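PDB 2PY6: methyltransferase FkbM from Methylobacillus flagellatus KT, which probably transfers methyl groups to a substrate that has not been identified. Local coordinates for residues F224-A235 with I332-I343. Numbering follows the deposited sequence.
Sequences FSDSEKMVDCGA and IDDAPTFIKMDI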
# COMPACT_ATOMS: atom_id res chain seq x y z
N PHE A 224 -19.34 26.73 -19.36
CA PHE A 224 -20.03 26.89 -18.12
C PHE A 224 -19.80 28.34 -17.66
O PHE A 224 -18.69 28.85 -17.74
CB PHE A 224 -19.53 25.89 -17.08
CG PHE A 224 -19.75 24.46 -17.49
CD1 PHE A 224 -20.95 23.83 -17.24
CD2 PHE A 224 -18.76 23.77 -18.14
CE1 PHE A 224 -21.17 22.53 -17.65
CE2 PHE A 224 -18.96 22.46 -18.55
CZ PHE A 224 -20.17 21.84 -18.30
N SER A 225 -20.86 28.98 -17.17
CA SER A 225 -20.77 30.32 -16.67
C SER A 225 -20.55 30.23 -15.16
O SER A 225 -20.36 29.15 -14.59
CB SER A 225 -22.08 31.04 -16.95
OG SER A 225 -23.07 30.50 -16.12
N ASP A 226 -20.59 31.38 -14.51
CA ASP A 226 -20.50 31.44 -13.05
C ASP A 226 -21.87 31.40 -12.32
O ASP A 226 -21.94 31.56 -11.10
CB ASP A 226 -19.70 32.70 -12.66
CG ASP A 226 -20.41 34.01 -13.02
OD1 ASP A 226 -21.44 33.99 -13.76
OD2 ASP A 226 -19.92 35.07 -12.55
N SER A 227 -22.96 31.15 -13.07
CA SER A 227 -24.31 31.16 -12.52
C SER A 227 -25.08 29.92 -12.96
O SER A 227 -26.30 29.97 -13.21
CB SER A 227 -25.04 32.38 -13.05
OG SER A 227 -24.25 33.52 -12.91
N GLU A 228 -24.39 28.80 -13.05
CA GLU A 228 -25.04 27.59 -13.53
C GLU A 228 -26.05 27.08 -12.51
O GLU A 228 -25.88 27.26 -11.32
CB GLU A 228 -23.99 26.52 -13.83
CG GLU A 228 -23.04 26.91 -15.00
CD GLU A 228 -23.62 26.64 -16.37
OE1 GLU A 228 -24.54 25.81 -16.50
OE2 GLU A 228 -23.11 27.21 -17.36
N LYS A 229 -27.10 26.44 -13.04
CA LYS A 229 -28.14 25.76 -12.28
C LYS A 229 -28.16 24.36 -12.86
O LYS A 229 -28.66 24.11 -13.97
CB LYS A 229 -29.50 26.49 -12.39
CG LYS A 229 -29.50 27.93 -11.79
CD LYS A 229 -30.75 28.74 -12.21
CE LYS A 229 -30.82 30.12 -11.51
NZ LYS A 229 -31.93 31.06 -11.99
N MSE A 230 -27.53 23.45 -12.11
CA MSE A 230 -27.34 22.06 -12.53
C MSE A 230 -28.26 21.01 -11.90
O MSE A 230 -28.38 20.94 -10.66
CB MSE A 230 -25.88 21.63 -12.21
CG MSE A 230 -25.58 20.27 -12.65
SE MSE A 230 -23.80 19.58 -12.50
CE MSE A 230 -23.48 19.65 -10.75
N VAL A 231 -28.89 20.20 -12.77
CA VAL A 231 -29.63 19.03 -12.33
C VAL A 231 -28.59 17.90 -12.46
O VAL A 231 -28.10 17.57 -13.56
CB VAL A 231 -30.90 18.74 -13.18
CG1 VAL A 231 -31.61 17.47 -12.71
CG2 VAL A 231 -31.85 19.94 -13.12
N ASP A 232 -28.21 17.37 -11.31
CA ASP A 232 -27.24 16.26 -11.22
C ASP A 232 -28.08 14.99 -11.04
O ASP A 232 -28.39 14.55 -9.92
CB ASP A 232 -26.29 16.54 -10.08
CG ASP A 232 -25.28 15.46 -9.87
OD1 ASP A 232 -25.31 14.43 -10.59
OD2 ASP A 232 -24.46 15.64 -8.95
N CYS A 233 -28.45 14.40 -12.17
CA CYS A 233 -29.33 13.26 -12.21
C CYS A 233 -28.48 11.99 -12.18
O CYS A 233 -27.73 11.71 -13.13
CB CYS A 233 -30.24 13.40 -13.45
SG CYS A 233 -31.55 12.24 -13.53
N GLY A 234 -28.61 11.24 -11.08
CA GLY A 234 -27.79 10.07 -10.77
C GLY A 234 -26.53 10.61 -10.09
O GLY A 234 -25.42 10.40 -10.56
N ALA A 235 -26.71 11.33 -8.98
CA ALA A 235 -25.60 12.02 -8.28
C ALA A 235 -24.55 11.13 -7.61
O ALA A 235 -23.47 11.61 -7.35
CB ALA A 235 -26.13 13.05 -7.31
N ILE A 332 -37.35 19.94 -9.43
CA ILE A 332 -36.70 21.25 -9.44
C ILE A 332 -37.70 22.38 -9.33
O ILE A 332 -38.91 22.16 -9.54
CB ILE A 332 -35.77 21.43 -10.70
CG1 ILE A 332 -36.55 21.56 -12.01
CG2 ILE A 332 -34.74 20.30 -10.77
CD1 ILE A 332 -35.64 21.58 -13.24
N ASP A 333 -37.21 23.57 -8.98
CA ASP A 333 -38.06 24.74 -8.78
C ASP A 333 -37.56 25.97 -9.53
O ASP A 333 -37.89 27.08 -9.17
CB ASP A 333 -38.16 25.06 -7.28
CG ASP A 333 -36.79 25.27 -6.62
OD1 ASP A 333 -35.74 25.16 -7.30
OD2 ASP A 333 -36.78 25.56 -5.42
N ASP A 334 -36.80 25.75 -10.59
CA ASP A 334 -36.26 26.82 -11.38
C ASP A 334 -35.81 26.22 -12.70
O ASP A 334 -35.69 24.99 -12.85
CB ASP A 334 -35.09 27.49 -10.65
CG ASP A 334 -34.77 28.90 -11.17
OD1 ASP A 334 -35.44 29.38 -12.11
OD2 ASP A 334 -33.84 29.54 -10.64
N ALA A 335 -35.58 27.10 -13.66
CA ALA A 335 -35.11 26.76 -14.96
C ALA A 335 -33.61 26.40 -14.87
O ALA A 335 -32.78 27.22 -14.38
CB ALA A 335 -35.34 27.94 -15.90
N PRO A 336 -33.26 25.16 -15.29
CA PRO A 336 -31.85 24.78 -15.26
C PRO A 336 -31.10 25.28 -16.48
O PRO A 336 -31.68 25.62 -17.51
CB PRO A 336 -31.89 23.24 -15.23
CG PRO A 336 -33.11 22.88 -15.95
CD PRO A 336 -34.10 24.05 -15.78
N THR A 337 -29.79 25.36 -16.31
CA THR A 337 -28.86 25.73 -17.36
C THR A 337 -28.07 24.50 -17.83
O THR A 337 -27.46 24.54 -18.88
CB THR A 337 -27.85 26.80 -16.84
OG1 THR A 337 -27.08 26.26 -15.75
CG2 THR A 337 -28.58 28.07 -16.36
N PHE A 338 -28.11 23.40 -17.05
CA PHE A 338 -27.36 22.19 -17.35
C PHE A 338 -28.01 20.98 -16.72
O PHE A 338 -28.38 21.00 -15.54
CB PHE A 338 -25.92 22.37 -16.80
CG PHE A 338 -25.01 21.20 -17.04
CD1 PHE A 338 -24.87 20.65 -18.32
CD2 PHE A 338 -24.20 20.72 -16.03
CE1 PHE A 338 -24.02 19.60 -18.55
CE2 PHE A 338 -23.34 19.66 -16.25
CZ PHE A 338 -23.24 19.10 -17.52
N ILE A 339 -28.19 19.93 -17.52
CA ILE A 339 -28.65 18.64 -17.02
C ILE A 339 -27.59 17.55 -17.35
O ILE A 339 -27.28 17.27 -18.53
CB ILE A 339 -30.07 18.22 -17.53
CG1 ILE A 339 -31.11 19.27 -17.15
CG2 ILE A 339 -30.49 16.84 -16.91
CD1 ILE A 339 -32.41 19.15 -17.88
N LYS A 340 -27.01 17.01 -16.29
CA LYS A 340 -26.09 15.89 -16.35
C LYS A 340 -26.96 14.69 -16.02
O LYS A 340 -27.78 14.77 -15.07
CB LYS A 340 -24.96 16.04 -15.34
CG LYS A 340 -24.11 14.72 -15.10
CD LYS A 340 -24.73 13.90 -13.96
CE LYS A 340 -24.03 12.70 -13.62
NZ LYS A 340 -24.31 12.39 -12.23
N MSE A 341 -26.81 13.59 -16.76
CA MSE A 341 -27.61 12.40 -16.55
C MSE A 341 -26.79 11.13 -16.73
O MSE A 341 -26.20 10.88 -17.81
CB MSE A 341 -28.79 12.37 -17.51
CG MSE A 341 -29.82 11.28 -17.19
SE MSE A 341 -31.32 11.19 -18.35
CE MSE A 341 -32.20 12.65 -17.75
N ASP A 342 -26.77 10.32 -15.66
CA ASP A 342 -26.19 9.00 -15.67
C ASP A 342 -26.94 8.17 -14.64
O ASP A 342 -26.57 8.17 -13.47
CB ASP A 342 -24.72 9.04 -15.31
CG ASP A 342 -24.06 7.66 -15.38
OD1 ASP A 342 -24.64 6.69 -15.92
OD2 ASP A 342 -22.94 7.57 -14.88
N ILE A 343 -27.97 7.45 -15.09
CA ILE A 343 -28.83 6.67 -14.17
C ILE A 343 -28.96 5.20 -14.50
O ILE A 343 -28.69 4.79 -15.62
CB ILE A 343 -30.23 7.37 -14.03
CG1 ILE A 343 -31.00 7.39 -15.35
CG2 ILE A 343 -30.02 8.81 -13.55
CD1 ILE A 343 -32.49 7.75 -15.22
O HOH W 1 -24.53 7.98 -11.67
O HOH W 2 -21.81 11.85 -10.12
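Val231 and Lys340 join strands 229-233 and 338-341 as parallel neighbours inside the seven-stranded sheet of a Rossmann-like methyltransferase fold, 3-2-1-4-5-7-6 in order. Val231 N donates to Phe338 O, and Val231 O accepts from Lys340 N at 3.0 Å, nearly in line with the carbonyl. Packing is tight on both faces of this pair. On one, Val231 CG2 meets Ile332 CG2 at 3.7 Å and Pro336 CB, while Cys233 SG lies against Ile343 CG2. On the other, Phe224 sets its edge on the Phe338 ring, the planes at 81° and CE1 over the ring centre; Met230 SE sits at that ring's edge, 4.8 Å from its centroid. At the N-terminal side of the pair, Thr337 OG1 accepts from Lys229 N at 2.7 Å and donates to Glu228 OE1 from above the carboxylate plane; Glu228 OE2 pairs with Lys364. The partly exposed end is looser: Lys229 reaches past Ala335 O in an extended chain to a salt bridge with Asp334 OD2, on its syn side. Near the C-terminal ends of the strands, Lys340 bends at chi2 (-90°), carrying NZ across and forward to Asp232 OD1 at 2.8 Å, nearly along the C-O axis, and to Gly234 O. A leucine in its place would probably leave the buried Asp232 carboxylate without its countercharge and Gly234 O without this donor. Gly234 turns with positive phi, which favours glycine, and its CA sends a C-H to Asp342 O. One water bridges the two segments, donating to Gly234 O at 2.8 Å and to Asp342 O at 2.7 Å.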